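Long-range contacts in alpha-1,2-mannosidase (Bacteroides thetaiotaomicron, PDB 2WW2), which hydrolyses alpha-mannosidic linkages with inversion of anomeric configuration, as a calcium-dependent member of glycoside hydrolase family 92: residues K602-L607 with P684-A689; F184-S189 with I231-S236; G434-P439 with A446-Y451. All blocks are in the same frame, centred on the assembly; numbering follows the deposited sequence.

Contact 1 (K602-L607 with P684-A689); sequences KTQYHL and PYIRKA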
ATOM      1  N   LYS A 602      15.467  10.817 -20.163  1.00 11.37           N
ATOM      2  CA  LYS A 602      14.791  10.138 -19.064  1.00 11.89           C
ATOM      3  C   LYS A 602      15.639   8.999 -18.455  1.00 11.46           C
ATOM      4  O   LYS A 602      15.647   8.808 -17.251  1.00 11.73           O
ATOM      5  CB  LYS A 602      13.407   9.656 -19.507  1.00 11.26           C
ATOM      6  CG  LYS A 602      12.435  10.827 -19.794  1.00 12.27           C
ATOM      7  CD  LYS A 602      11.004  10.311 -20.098  1.00 13.00           C
ATOM      8  CE  LYS A 602       9.982  11.449 -20.212  1.00 13.93           C
ATOM      9  NZ  LYS A 602       8.686  10.877 -20.689  1.00 14.01           N
ATOM     10  N   THR A 603      16.350   8.258 -19.301  1.00 11.66           N
ATOM     11  CA  THR A 603      17.344   7.291 -18.849  1.00 11.43           C
ATOM     12  C   THR A 603      18.371   8.000 -17.980  1.00 11.91           C
ATOM     13  O   THR A 603      18.670   7.555 -16.874  1.00 12.55           O
ATOM     14  CB  THR A 603      18.063   6.626 -20.066  1.00 11.95           C
ATOM     15  OG1 THR A 603      17.168   5.708 -20.702  1.00 12.18           O
ATOM     16  CG2 THR A 603      19.306   5.871 -19.611  1.00 12.16           C
ATOM     17  N   GLN A 604      18.856   9.142 -18.460  1.00 11.46           N
ATOM     18  CA  GLN A 604      19.889   9.882 -17.761  1.00 11.39           C
ATOM     19  C   GLN A 604      19.398  10.339 -16.378  1.00 12.15           C
ATOM     20  O   GLN A 604      20.106  10.182 -15.371  1.00 11.92           O
ATOM     21  CB  GLN A 604      20.321  11.085 -18.602  1.00 11.35           C
ATOM     22  CG  GLN A 604      21.095  10.702 -19.869  1.00  9.87           C
ATOM     23  CD  GLN A 604      20.949  11.728 -20.998  1.00 10.35           C
ATOM     24  OE1 GLN A 604      20.685  12.919 -20.766  1.00  9.09           O
ATOM     25  NE2 GLN A 604      21.120  11.264 -22.233  1.00  9.53           N
ATOM     26  N   TYR A 605      18.191  10.897 -16.325  1.00 12.26           N
ATOM     27  CA  TYR A 605      17.656  11.385 -15.053  1.00 12.89           C
ATOM     28  C   TYR A 605      17.447  10.252 -14.050  1.00 13.13           C
ATOM     29  O   TYR A 605      17.939  10.321 -12.921  1.00 13.30           O
ATOM     30  CB  TYR A 605      16.336  12.145 -15.236  1.00 13.41           C
ATOM     31  CG  TYR A 605      15.716  12.498 -13.912  1.00 15.26           C
ATOM     32  CD1 TYR A 605      16.171  13.592 -13.181  1.00 17.26           C
ATOM     33  CD2 TYR A 605      14.723  11.702 -13.361  1.00 18.22           C
ATOM     34  CE1 TYR A 605      15.618  13.914 -11.944  1.00 21.89           C
ATOM     35  CE2 TYR A 605      14.168  12.005 -12.121  1.00 21.53           C
ATOM     36  CZ  TYR A 605      14.619  13.107 -11.421  1.00 23.33           C
ATOM     37  OH  TYR A 605      14.060  13.395 -10.195  1.00 27.27           O
ATOM     38  N   HIS A 606      16.704   9.228 -14.457  1.00 12.76           N
ATOM     39  CA  HIS A 606      16.316   8.149 -13.549  1.00 13.63           C
ATOM     40  C   HIS A 606      17.486   7.304 -13.076  1.00 13.37           C
ATOM     41  O   HIS A 606      17.551   6.905 -11.913  1.00 13.54           O
ATOM     42  CB  HIS A 606      15.253   7.260 -14.186  1.00 13.75           C
ATOM     43  CG  HIS A 606      13.924   7.935 -14.317  1.00 16.63           C
ATOM     44  ND1 HIS A 606      13.192   8.347 -13.223  1.00 16.91           N
ATOM     45  CD2 HIS A 606      13.200   8.284 -15.410  1.00 16.79           C
ATOM     46  CE1 HIS A 606      12.074   8.919 -13.637  1.00 18.28           C
ATOM     47  NE2 HIS A 606      12.055   8.893 -14.959  1.00 17.62           N
ATOM     48  N   LEU A 607      18.408   7.028 -13.983  1.00 12.58           N
ATOM     49  CA  LEU A 607      19.609   6.303 -13.637  1.00 12.92           C
ATOM     50  C   LEU A 607      20.385   7.051 -12.545  1.00 12.22           C
ATOM     51  O   LEU A 607      20.758   6.479 -11.509  1.00 11.07           O
ATOM     52  CB  LEU A 607      20.449   6.176 -14.908  1.00 13.79           C
ATOM     53  CG  LEU A 607      21.620   5.220 -14.923  1.00 17.37           C
ATOM     54  CD1 LEU A 607      22.723   5.850 -14.094  1.00 18.93           C
ATOM     55  CD2 LEU A 607      21.209   3.822 -14.410  1.00 18.36           C
ATOM     56  N   PRO A 684      22.655  15.597 -14.375  1.00 11.20           N
ATOM     57  CA  PRO A 684      22.634  14.220 -14.871  1.00 10.71           C
ATOM     58  C   PRO A 684      22.534  14.103 -16.395  1.00 10.44           C
ATOM     59  O   PRO A 684      22.741  13.021 -16.943  1.00 10.87           O
ATOM     60  CB  PRO A 684      21.359  13.656 -14.228  1.00 10.51           C
ATOM     61  CG  PRO A 684      20.424  14.855 -14.213  1.00 11.30           C
ATOM     62  CD  PRO A 684      21.330  16.036 -13.895  1.00 11.06           C
ATOM     63  N   TYR A 685      22.211  15.197 -17.073  1.00  9.93           N
ATOM     64  CA  TYR A 685      21.858  15.136 -18.498  1.00 10.47           C
ATOM     65  C   TYR A 685      23.065  15.289 -19.419  1.00 10.20           C
ATOM     66  O   TYR A 685      23.956  16.093 -19.154  1.00 11.18           O
ATOM     67  CB  TYR A 685      20.833  16.235 -18.843  1.00 10.15           C
ATOM     68  CG  TYR A 685      19.535  16.099 -18.082  1.00 11.08           C
ATOM     69  CD1 TYR A 685      18.663  15.041 -18.349  1.00 11.73           C
ATOM     70  CD2 TYR A 685      19.185  17.014 -17.090  1.00 10.10           C
ATOM     71  CE1 TYR A 685      17.478  14.893 -17.648  1.00 10.94           C
ATOM     72  CE2 TYR A 685      18.003  16.877 -16.385  1.00 11.68           C
ATOM     73  CZ  TYR A 685      17.147  15.819 -16.672  1.00 11.72           C
ATOM     74  OH  TYR A 685      15.955  15.675 -15.985  1.00 11.47           O
ATOM     75  N   ILE A 686      23.070  14.548 -20.522  1.00  9.98           N
ATOM     76  CA  ILE A 686      24.092  14.742 -21.549  1.00  9.90           C
ATOM     77  C   ILE A 686      23.604  15.805 -22.545  1.00 10.22           C
ATOM     78  O   ILE A 686      22.629  15.594 -23.270  1.00 10.25           O
ATOM     79  CB  ILE A 686      24.428  13.415 -22.283  1.00  9.35           C
ATOM     80  CG1 ILE A 686      24.996  12.370 -21.307  1.00  9.57           C
ATOM     81  CG2 ILE A 686      25.384  13.649 -23.464  1.00  8.68           C
ATOM     82  CD1 ILE A 686      25.035  10.970 -21.901  1.00  7.36           C
ATOM     83  N   ARG A 687      24.263  16.958 -22.566  1.00 10.99           N
ATOM     84  CA  ARG A 687      23.888  18.014 -23.510  1.00 11.64           C
ATOM     85  C   ARG A 687      24.512  17.737 -24.873  1.00 12.49           C
ATOM     86  O   ARG A 687      23.845  17.846 -25.914  1.00 12.94           O
ATOM     87  CB  ARG A 687      24.303  19.400 -23.001  1.00 11.78           C
ATOM     88  CG  ARG A 687      24.002  20.528 -23.995  1.00 12.33           C
ATOM     89  CD  ARG A 687      24.355  21.910 -23.439  1.00 15.38           C
ATOM     90  NE  ARG A 687      25.764  22.008 -23.072  1.00 17.14           N
ATOM     91  CZ  ARG A 687      26.749  22.258 -23.928  1.00 19.09           C
ATOM     92  NH1 ARG A 687      26.489  22.443 -25.221  1.00 20.37           N
ATOM     93  NH2 ARG A 687      28.001  22.334 -23.486  1.00 18.68           N
ATOM     94  N   LYS A 688      25.789  17.379 -24.866  1.00 13.04           N
ATOM     95  CA  LYS A 688      26.530  17.138 -26.097  1.00 13.63           C
ATOM     96  C   LYS A 688      27.563  16.044 -25.850  1.00 13.34           C
ATOM     97  O   LYS A 688      28.048  15.885 -24.721  1.00 13.30           O
ATOM     98  CB  LYS A 688      27.231  18.441 -26.508  1.00 13.75           C
ATOM     99  CG  LYS A 688      27.921  18.394 -27.852  1.00 16.60           C
ATOM    100  CD  LYS A 688      28.655  19.721 -28.133  1.00 18.88           C
ATOM    101  CE  LYS A 688      29.476  19.609 -29.418  1.00 23.36           C
ATOM    102  NZ  LYS A 688      30.645  20.547 -29.457  1.00 24.78           N
ATOM    103  N   ALA A 689      27.912  15.293 -26.890  1.00 12.65           N
ATOM    104  CA  ALA A 689      28.992  14.307 -26.767  1.00 12.79           C
ATOM    105  C   ALA A 689      29.920  14.296 -27.991  1.00 12.91           C
ATOM    106  O   ALA A 689      29.478  14.478 -29.127  1.00 12.53           O
ATOM    107  CB  ALA A 689      28.420  12.912 -26.521  1.00 12.54           C
TER
HETATM  108  O   HOH W   1      21.445  13.285 -24.373  1.00 10.68           O
HETATM  109  O   HOH W   2      20.013  15.367 -22.148  1.00 12.52           O
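Two donors converge on the side-chain carbonyl oxygen of Gln604. The backbone N of Ile686 gives OE1 of Gln604 a nearly straight hydrogen bond (2.9 Å, 164° at the hydrogen), arriving from well above the amide plane, and a water donates to the same oxygen. That water also donates to Ile686 O, as does a second water that accepts from Gln604 NE2. Both ends of the amide are thus bonded, directly or through water, to Ile686, which fixes its rotation. With CG of Gln604 anti to the carbonyl carbon (chi1 -70°), the extended chain carries the amide across to the Ile686 backbone, crossing that side chain at about a right angle, with NE2 of Gln604 3.9 Å from CD1 of Ile686. Nearer the helix, Gln604 CB rests 3.5 Å from Pro684 O, which accepts a hydrogen bond from Ser656 OG. The Tyr605 and Tyr685 side chains run alongside each other in the same direction; OH of Tyr685 approaches CD1 of Tyr605 obliquely at 3.5 Å, and CE1 of Tyr685 lies 3.8 Å from CB of Tyr605. With segment axes 8.0 Å apart at 142°, this is helix-on-strand packing, joining helix 600-613 to the start of strand 685-691 in a mixed sheet of the catalytic region.

Contact 2 (F184-S189 with I231-S236); sequences FMMEFS and IRTASS
Arg232 and Glu187 are a hydrogen-bonded antiparallel pair, side chains on the same face, in the N-terminal beta-sandwich region of this family 92 enzyme. Along the arginine, CB of Arg232 stands 4.2 Å from Glu187 O, and the extended chain then brings CD of Arg232 to 3.6 Å from Glu187 OE1. NE turns to a partner elsewhere, the carbonyl of Ala254, while NH1 of Arg232 closes a salt bridge of 2.8 Å to OE1 of Glu187 and also bonds a glycerol, probably from the crystallisation liquor. With chi1 at 179°, CG of Glu187 lies opposite the backbone N, and the extended chain beyond carries OE1 over to the arginine. Their flat groups do not align: carboxylate and guanidinium planes are 79° apart, and NH1 reaches OE1 from above the carboxylate plane. Phe247 of helix 240-250 touches both residues. On the opposite face of the two strands, Ile231 runs alongside Phe188 and places CG2 4.3 Å from the Phe188 ring centroid in an off-centre CH-pi contact, beside Val145 of another strand. Further along, Met185 O accepts twice: Ala234 N supplies the regular backbone bond at 3.1 Å, and the hydroxyl OG1 of Thr233 donates to Met185 O at 2.9 Å from 45° out of the carbonyl plane.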
ATOM      1  N   PHE A 184      42.346 -30.745   3.551  1.00  9.03           N
ATOM      2  CA  PHE A 184      42.995 -29.543   4.065  1.00  9.16           C
ATOM      3  C   PHE A 184      44.231 -29.866   4.906  1.00  9.80           C
ATOM      4  O   PHE A 184      44.408 -30.993   5.382  1.00  8.74           O
ATOM      5  CB  PHE A 184      42.001 -28.669   4.842  1.00  8.71           C
ATOM      6  CG  PHE A 184      41.417 -29.337   6.069  1.00  9.43           C
ATOM      7  CD1 PHE A 184      42.109 -29.333   7.281  1.00 11.30           C
ATOM      8  CD2 PHE A 184      40.169 -29.941   6.020  1.00 10.86           C
ATOM      9  CE1 PHE A 184      41.562 -29.939   8.419  1.00 11.69           C
ATOM     10  CE2 PHE A 184      39.609 -30.559   7.148  1.00  9.57           C
ATOM     11  CZ  PHE A 184      40.301 -30.559   8.350  1.00  9.03           C
ATOM     12  N   MET A 185      45.112 -28.876   5.050  1.00 10.30           N
ATOM     13  CA  MET A 185      46.256 -29.022   5.941  1.00 11.37           C
ATOM     14  C   MET A 185      46.617 -27.673   6.503  1.00 11.10           C
ATOM     15  O   MET A 185      46.376 -26.626   5.875  1.00 10.56           O
ATOM     16  CB  MET A 185      47.480 -29.658   5.255  1.00 12.29           C
ATOM     17  CG  MET A 185      48.205 -28.789   4.248  1.00 14.93           C
ATOM     18  SD  MET A 185      49.888 -29.378   3.849  1.00 19.25           S
ATOM     19  CE  MET A 185      50.843 -28.879   5.268  1.00 20.50           C
ATOM     20  N   MET A 186      47.198 -27.701   7.691  1.00 10.49           N
ATOM     21  CA  MET A 186      47.620 -26.466   8.323  1.00 10.47           C
ATOM     22  C   MET A 186      48.849 -26.685   9.189  1.00 10.13           C
ATOM     23  O   MET A 186      49.138 -27.800   9.633  1.00  9.88           O
ATOM     24  CB  MET A 186      46.479 -25.868   9.139  1.00 10.54           C
ATOM     25  CG  MET A 186      46.079 -26.677  10.323  1.00 11.35           C
ATOM     26  SD  MET A 186      44.611 -25.992  11.118  1.00 16.84           S
ATOM     27  CE  MET A 186      43.357 -26.636  10.019  1.00 12.08           C
ATOM     28  N   GLU A 187      49.581 -25.611   9.411  1.00  9.35           N
ATOM     29  CA  GLU A 187      50.809 -25.703  10.159  1.00  9.50           C
ATOM     30  C   GLU A 187      50.794 -24.586  11.179  1.00  9.55           C
ATOM     31  O   GLU A 187      50.288 -23.509  10.880  1.00  8.87           O
ATOM     32  CB  GLU A 187      51.982 -25.528   9.201  1.00 10.36           C
ATOM     33  CG  GLU A 187      53.342 -25.581   9.885  1.00 11.52           C
ATOM     34  CD  GLU A 187      54.460 -25.157   8.959  1.00 14.92           C
ATOM     35  OE1 GLU A 187      54.378 -24.065   8.363  1.00 17.33           O
ATOM     36  OE2 GLU A 187      55.419 -25.920   8.822  1.00 16.89           O
ATOM     37  N   PHE A 188      51.311 -24.855  12.382  1.00  8.75           N
ATOM     38  CA  PHE A 188      51.359 -23.862  13.452  1.00  8.88           C
ATOM     39  C   PHE A 188      52.820 -23.499  13.713  1.00  8.90           C
ATOM     40  O   PHE A 188      53.717 -24.358  13.636  1.00  8.39           O
ATOM     41  CB  PHE A 188      50.688 -24.407  14.727  1.00  8.77           C
ATOM     42  CG  PHE A 188      49.222 -24.745  14.536  1.00 10.06           C
ATOM     43  CD1 PHE A 188      48.237 -23.830  14.871  1.00  9.11           C
ATOM     44  CD2 PHE A 188      48.838 -25.951  13.977  1.00 10.97           C
ATOM     45  CE1 PHE A 188      46.885 -24.123  14.676  1.00  9.12           C
ATOM     46  CE2 PHE A 188      47.487 -26.254  13.777  1.00 11.87           C
ATOM     47  CZ  PHE A 188      46.512 -25.343  14.132  1.00 11.07           C
ATOM     48  N   SER A 189      53.064 -22.237  14.035  1.00  9.02           N
ATOM     49  CA  SER A 189      54.427 -21.764  14.191  1.00  9.09           C
ATOM     50  C   SER A 189      55.066 -22.200  15.509  1.00  9.67           C
ATOM     51  O   SER A 189      56.290 -22.234  15.628  1.00  9.35           O
ATOM     52  CB  SER A 189      54.454 -20.233  14.084  1.00  9.49           C
ATOM     53  OG  SER A 189      53.630 -19.653  15.087  1.00  9.88           O
ATOM     54  N   ILE A 231      49.302 -19.349  11.809  1.00  7.65           N
ATOM     55  CA  ILE A 231      48.681 -20.580  11.318  1.00  7.44           C
ATOM     56  C   ILE A 231      48.654 -20.461   9.813  1.00  7.62           C
ATOM     57  O   ILE A 231      48.153 -19.471   9.283  1.00  7.67           O
ATOM     58  CB  ILE A 231      47.217 -20.728  11.779  1.00  7.32           C
ATOM     59  CG1 ILE A 231      47.089 -20.488  13.288  1.00  7.74           C
ATOM     60  CG2 ILE A 231      46.672 -22.148  11.420  1.00  7.06           C
ATOM     61  CD1 ILE A 231      45.638 -20.560  13.812  1.00  5.30           C
ATOM     62  N   ARG A 232      49.191 -21.463   9.123  1.00  7.80           N
ATOM     63  CA  ARG A 232      49.217 -21.463   7.663  1.00  8.38           C
ATOM     64  C   ARG A 232      48.355 -22.605   7.220  1.00  8.66           C
ATOM     65  O   ARG A 232      48.469 -23.691   7.776  1.00  8.78           O
ATOM     66  CB  ARG A 232      50.639 -21.700   7.132  1.00  8.51           C
ATOM     67  CG  ARG A 232      51.629 -20.649   7.597  1.00  9.07           C
ATOM     68  CD  ARG A 232      53.089 -20.971   7.163  1.00  9.80           C
ATOM     69  NE  ARG A 232      53.954 -20.001   7.817  1.00  9.44           N
ATOM     70  CZ  ARG A 232      54.682 -20.270   8.893  1.00 11.76           C
ATOM     71  NH1 ARG A 232      54.704 -21.500   9.391  1.00 10.10           N
ATOM     72  NH2 ARG A 232      55.400 -19.308   9.461  1.00 11.67           N
ATOM     73  N   THR A 233      47.508 -22.378   6.219  1.00  8.14           N
ATOM     74  CA  THR A 233      46.585 -23.428   5.788  1.00  8.26           C
ATOM     75  C   THR A 233      46.303 -23.375   4.275  1.00  8.36           C
ATOM     76  O   THR A 233      46.371 -22.312   3.652  1.00  7.93           O
ATOM     77  CB  THR A 233      45.279 -23.374   6.633  1.00  8.84           C
ATOM     78  OG1 THR A 233      44.453 -24.506   6.351  1.00  9.20           O
ATOM     79  CG2 THR A 233      44.480 -22.096   6.368  1.00  8.17           C
ATOM     80  N   ALA A 234      46.046 -24.534   3.673  1.00  8.18           N
ATOM     81  CA  ALA A 234      45.580 -24.589   2.293  1.00  8.49           C
ATOM     82  C   ALA A 234      44.768 -25.859   2.126  1.00  8.72           C
ATOM     83  O   ALA A 234      44.837 -26.768   2.960  1.00  8.61           O
ATOM     84  CB  ALA A 234      46.752 -24.568   1.296  1.00  8.81           C
ATOM     85  N   SER A 235      43.979 -25.911   1.063  1.00  8.65           N
ATOM     86  CA  SER A 235      43.156 -27.084   0.803  1.00  9.03           C
ATOM     87  C   SER A 235      43.146 -27.401  -0.682  1.00  8.65           C
ATOM     88  O   SER A 235      43.593 -26.595  -1.520  1.00  8.87           O
ATOM     89  CB  SER A 235      41.714 -26.875   1.310  1.00  8.46           C
ATOM     90  OG  SER A 235      40.990 -26.008   0.438  1.00  9.66           O
ATOM     91  N   SER A 236      42.623 -28.573  -1.007  1.00  8.20           N
ATOM     92  CA  SER A 236      42.519 -29.019  -2.394  1.00  7.83           C
ATOM     93  C   SER A 236      41.251 -29.855  -2.537  1.00  8.14           C
ATOM     94  O   SER A 236      40.835 -30.517  -1.582  1.00  7.93           O
ATOM     95  CB  SER A 236      43.739 -29.880  -2.774  1.00  7.07           C
ATOM     96  OG  SER A 236      43.598 -30.407  -4.084  1.00  7.58           O
TER

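Contact 3 (G434-P439 with A446-Y451); sequences GYVPYP and AKTLEY
Val436 and Thr448 form the tight part of this contact. The backbone N of Val436 donates to OG1 of Thr448 over 2.8 Å, almost straight at 166°, and CB of Val436 lies 3.5 Å from the same oxygen. Thr448 OG1 is anti to the carbonyl carbon (chi1 -59°), a position from which it also bonds Ala444 O one turn back in its own helix, so the buried hydroxyl is held between loop and helix. On the other branch, CG2 of Thr448 lies 3.8 Å from CA of Tyr435. Val436 slides past Thr448 in the opposite direction and crosses Tyr451 at about a right angle, its CG2 3.7 Å from CE2 of Tyr451. Tyr430 of helix 427-433 touches both Val436 and Thr448. With alanine here instead of Thr448, the Val436 amide and Ala444 O are likely to lose their hydroxyl partner, and Tyr435 the CG2 surface beside it. Outside bonds anchor the surroundings: Lys447 to Asp425, whose backbone O also receives the Tyr451 hydroxyl, and Tyr435 OH to Asp496 O.

Past Val436 the fit is loose, as the chain departs from 446-451. Pro437 CD stays 6.4 Å from Thr448 OG1, Tyr438 CB 8.2 Å from Ala446 N, though Tyr438 still rests on Ala444, and Pro439, after a cis peptide bond, is exposed to solvent. At the other end, Gly434 has a positive phi of 91°, just after helix 427-433. The whole is a helix-loop-helix connection whose linker folds back on the early turns of helix 444-465, consistent with the helical barrel architecture of six-hairpin glycosidases.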
ATOM      1  N   GLY A 434       4.649 -22.703 -28.912  1.00 10.21           N
ATOM      2  CA  GLY A 434       5.198 -21.348 -28.995  1.00  9.96           C
ATOM      3  C   GLY A 434       5.318 -20.676 -27.634  1.00  9.96           C
ATOM      4  O   GLY A 434       5.692 -19.490 -27.535  1.00  9.81           O
ATOM      5  N   TYR A 435       4.996 -21.422 -26.576  1.00  9.57           N
ATOM      6  CA  TYR A 435       5.114 -20.909 -25.200  1.00  9.78           C
ATOM      7  C   TYR A 435       5.038 -22.098 -24.261  1.00  9.64           C
ATOM      8  O   TYR A 435       4.580 -23.179 -24.661  1.00  9.63           O
ATOM      9  CB  TYR A 435       3.995 -19.900 -24.864  1.00  9.49           C
ATOM     10  CG  TYR A 435       2.611 -20.520 -24.908  1.00 10.90           C
ATOM     11  CD1 TYR A 435       2.060 -21.132 -23.782  1.00 11.17           C
ATOM     12  CD2 TYR A 435       1.869 -20.523 -26.087  1.00 12.86           C
ATOM     13  CE1 TYR A 435       0.808 -21.720 -23.834  1.00 12.17           C
ATOM     14  CE2 TYR A 435       0.615 -21.102 -26.141  1.00 13.40           C
ATOM     15  CZ  TYR A 435       0.090 -21.700 -25.017  1.00 13.81           C
ATOM     16  OH  TYR A 435      -1.168 -22.286 -25.076  1.00 15.42           O
ATOM     17  N   VAL A 436       5.477 -21.903 -23.020  1.00  8.97           N
ATOM     18  CA  VAL A 436       5.327 -22.916 -21.988  1.00  9.17           C
ATOM     19  C   VAL A 436       4.015 -22.659 -21.236  1.00 10.10           C
ATOM     20  O   VAL A 436       3.770 -21.519 -20.799  1.00  9.40           O
ATOM     21  CB  VAL A 436       6.496 -22.891 -20.975  1.00  8.80           C
ATOM     22  CG1 VAL A 436       6.369 -24.042 -19.985  1.00  8.12           C
ATOM     23  CG2 VAL A 436       7.846 -22.933 -21.706  1.00  9.26           C
ATOM     24  N   PRO A 437       3.166 -23.706 -21.095  1.00 10.29           N
ATOM     25  CA  PRO A 437       1.845 -23.489 -20.499  1.00 10.22           C
ATOM     26  C   PRO A 437       1.833 -23.662 -18.983  1.00 10.67           C
ATOM     27  O   PRO A 437       2.602 -24.456 -18.431  1.00 10.04           O
ATOM     28  CB  PRO A 437       0.988 -24.571 -21.163  1.00 11.04           C
ATOM     29  CG  PRO A 437       1.956 -25.731 -21.317  1.00 11.03           C
ATOM     30  CD  PRO A 437       3.266 -25.037 -21.738  1.00 10.55           C
ATOM     31  N   TYR A 438       0.962 -22.893 -18.328  1.00 10.98           N
ATOM     32  CA  TYR A 438       0.711 -22.979 -16.882  1.00 11.32           C
ATOM     33  C   TYR A 438      -0.778 -23.323 -16.743  1.00 11.69           C
ATOM     34  O   TYR A 438      -1.582 -22.818 -17.494  1.00 11.31           O
ATOM     35  CB  TYR A 438       1.020 -21.628 -16.212  1.00 11.10           C
ATOM     36  CG  TYR A 438       0.805 -21.637 -14.711  1.00 11.93           C
ATOM     37  CD1 TYR A 438       1.819 -22.046 -13.847  1.00 12.68           C
ATOM     38  CD2 TYR A 438      -0.414 -21.271 -14.163  1.00 13.48           C
ATOM     39  CE1 TYR A 438       1.624 -22.079 -12.478  1.00 13.72           C
ATOM     40  CE2 TYR A 438      -0.630 -21.311 -12.775  1.00 13.42           C
ATOM     41  CZ  TYR A 438       0.392 -21.711 -11.954  1.00 14.84           C
ATOM     42  OH  TYR A 438       0.198 -21.748 -10.599  1.00 16.44           O
ATOM     43  N   PRO A 439      -1.159 -24.160 -15.757  1.00 12.39           N
ATOM     44  CA  PRO A 439      -0.396 -24.675 -14.627  1.00 12.35           C
ATOM     45  C   PRO A 439       0.394 -25.948 -14.936  1.00 12.84           C
ATOM     46  O   PRO A 439       0.966 -26.539 -14.024  1.00 13.44           O
ATOM     47  CB  PRO A 439      -1.487 -24.967 -13.587  1.00 12.74           C
ATOM     48  CG  PRO A 439      -2.687 -25.399 -14.446  1.00 11.90           C
ATOM     49  CD  PRO A 439      -2.545 -24.671 -15.774  1.00 12.18           C
ATOM     50  N   ALA A 446       7.549 -16.821 -17.151  1.00  7.74           N
ATOM     51  CA  ALA A 446       8.937 -16.375 -16.960  1.00  8.24           C
ATOM     52  C   ALA A 446       9.876 -17.293 -17.764  1.00  8.72           C
ATOM     53  O   ALA A 446      10.807 -16.811 -18.418  1.00  9.09           O
ATOM     54  CB  ALA A 446       9.304 -16.352 -15.481  1.00  7.41           C
ATOM     55  N   LYS A 447       9.618 -18.606 -17.753  1.00  8.24           N
ATOM     56  CA  LYS A 447      10.437 -19.515 -18.559  1.00  9.00           C
ATOM     57  C   LYS A 447      10.347 -19.210 -20.059  1.00  9.15           C
ATOM     58  O   LYS A 447      11.373 -19.145 -20.744  1.00  8.89           O
ATOM     59  CB  LYS A 447      10.081 -20.984 -18.287  1.00  8.41           C
ATOM     60  CG  LYS A 447      10.565 -21.464 -16.901  1.00  8.86           C
ATOM     61  CD  LYS A 447       9.933 -22.810 -16.493  1.00  8.68           C
ATOM     62  CE  LYS A 447      10.581 -23.325 -15.185  1.00 10.06           C
ATOM     63  NZ  LYS A 447       9.911 -24.516 -14.605  1.00  9.27           N
ATOM     64  N   THR A 448       9.125 -19.040 -20.567  1.00  8.91           N
ATOM     65  CA  THR A 448       8.938 -18.735 -21.980  1.00  8.99           C
ATOM     66  C   THR A 448       9.763 -17.500 -22.358  1.00  9.28           C
ATOM     67  O   THR A 448      10.435 -17.470 -23.402  1.00  9.48           O
ATOM     68  CB  THR A 448       7.451 -18.443 -22.291  1.00  8.93           C
ATOM     69  OG1 THR A 448       6.653 -19.578 -21.944  1.00  9.20           O
ATOM     70  CG2 THR A 448       7.252 -18.150 -23.774  1.00  8.81           C
ATOM     71  N   LEU A 449       9.691 -16.466 -21.529  1.00  8.35           N
ATOM     72  CA  LEU A 449      10.423 -15.235 -21.818  1.00  8.62           C
ATOM     73  C   LEU A 449      11.949 -15.432 -21.799  1.00  8.42           C
ATOM     74  O   LEU A 449      12.670 -14.913 -22.662  1.00  8.00           O
ATOM     75  CB  LEU A 449       9.969 -14.102 -20.873  1.00  8.94           C
ATOM     76  CG  LEU A 449       8.491 -13.701 -21.042  1.00  9.33           C
ATOM     77  CD1 LEU A 449       7.938 -12.935 -19.818  1.00  9.13           C
ATOM     78  CD2 LEU A 449       8.242 -12.891 -22.329  1.00  8.23           C
ATOM     79  N   GLU A 450      12.448 -16.190 -20.834  1.00  8.44           N
ATOM     80  CA  GLU A 450      13.878 -16.504 -20.801  1.00  8.84           C
ATOM     81  C   GLU A 450      14.273 -17.342 -22.030  1.00  8.42           C
ATOM     82  O   GLU A 450      15.347 -17.157 -22.606  1.00  8.00           O
ATOM     83  CB  GLU A 450      14.221 -17.277 -19.513  1.00  9.53           C
ATOM     84  CG  GLU A 450      13.991 -16.492 -18.204  1.00 11.71           C
ATOM     85  CD  GLU A 450      15.131 -15.533 -17.860  1.00 14.96           C
ATOM     86  OE1 GLU A 450      16.224 -15.692 -18.445  1.00 17.20           O
ATOM     87  OE2 GLU A 450      14.943 -14.611 -17.001  1.00 14.52           O
ATOM     88  N   TYR A 451      13.405 -18.256 -22.434  1.00  8.60           N
ATOM     89  CA  TYR A 451      13.722 -19.137 -23.561  1.00  8.33           C
ATOM     90  C   TYR A 451      13.739 -18.408 -24.914  1.00  8.29           C
ATOM     91  O   TYR A 451      14.564 -18.729 -25.781  1.00  8.55           O
ATOM     92  CB  TYR A 451      12.729 -20.293 -23.660  1.00  8.47           C
ATOM     93  CG  TYR A 451      12.660 -21.221 -22.458  1.00  7.91           C
ATOM     94  CD1 TYR A 451      13.643 -21.211 -21.468  1.00  7.60           C
ATOM     95  CD2 TYR A 451      11.603 -22.108 -22.327  1.00  7.95           C
ATOM     96  CE1 TYR A 451      13.553 -22.069 -20.368  1.00  5.81           C
ATOM     97  CE2 TYR A 451      11.509 -22.978 -21.243  1.00  6.92           C
ATOM     98  CZ  TYR A 451      12.486 -22.944 -20.268  1.00  6.96           C
ATOM     99  OH  TYR A 451      12.396 -23.793 -19.191  1.00  7.11           O
TER

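How the contacts relate
From the N terminus, contact 2 comes first: it brings strands 182-188 and 229-236 together across 41 intervening residues that hold strands but no helix, all within the N-terminal region. Contact 3 follows and closes the shortest loop, six residues between its segments, joining the linker after helix 427-433 to helix 444-465. Contact 1 closes last and spans 76 residues, tying helix 600-613 to strand 685-691. The three are in series, neither nesting nor crossing. Contacts 1 and 3 both lie in the catalytic region, with centres about 35 Å apart; contact 2 lies across the chain's centre from each, its centre about 53 Å from that of contact 1 and about 49 Å from that of contact 3.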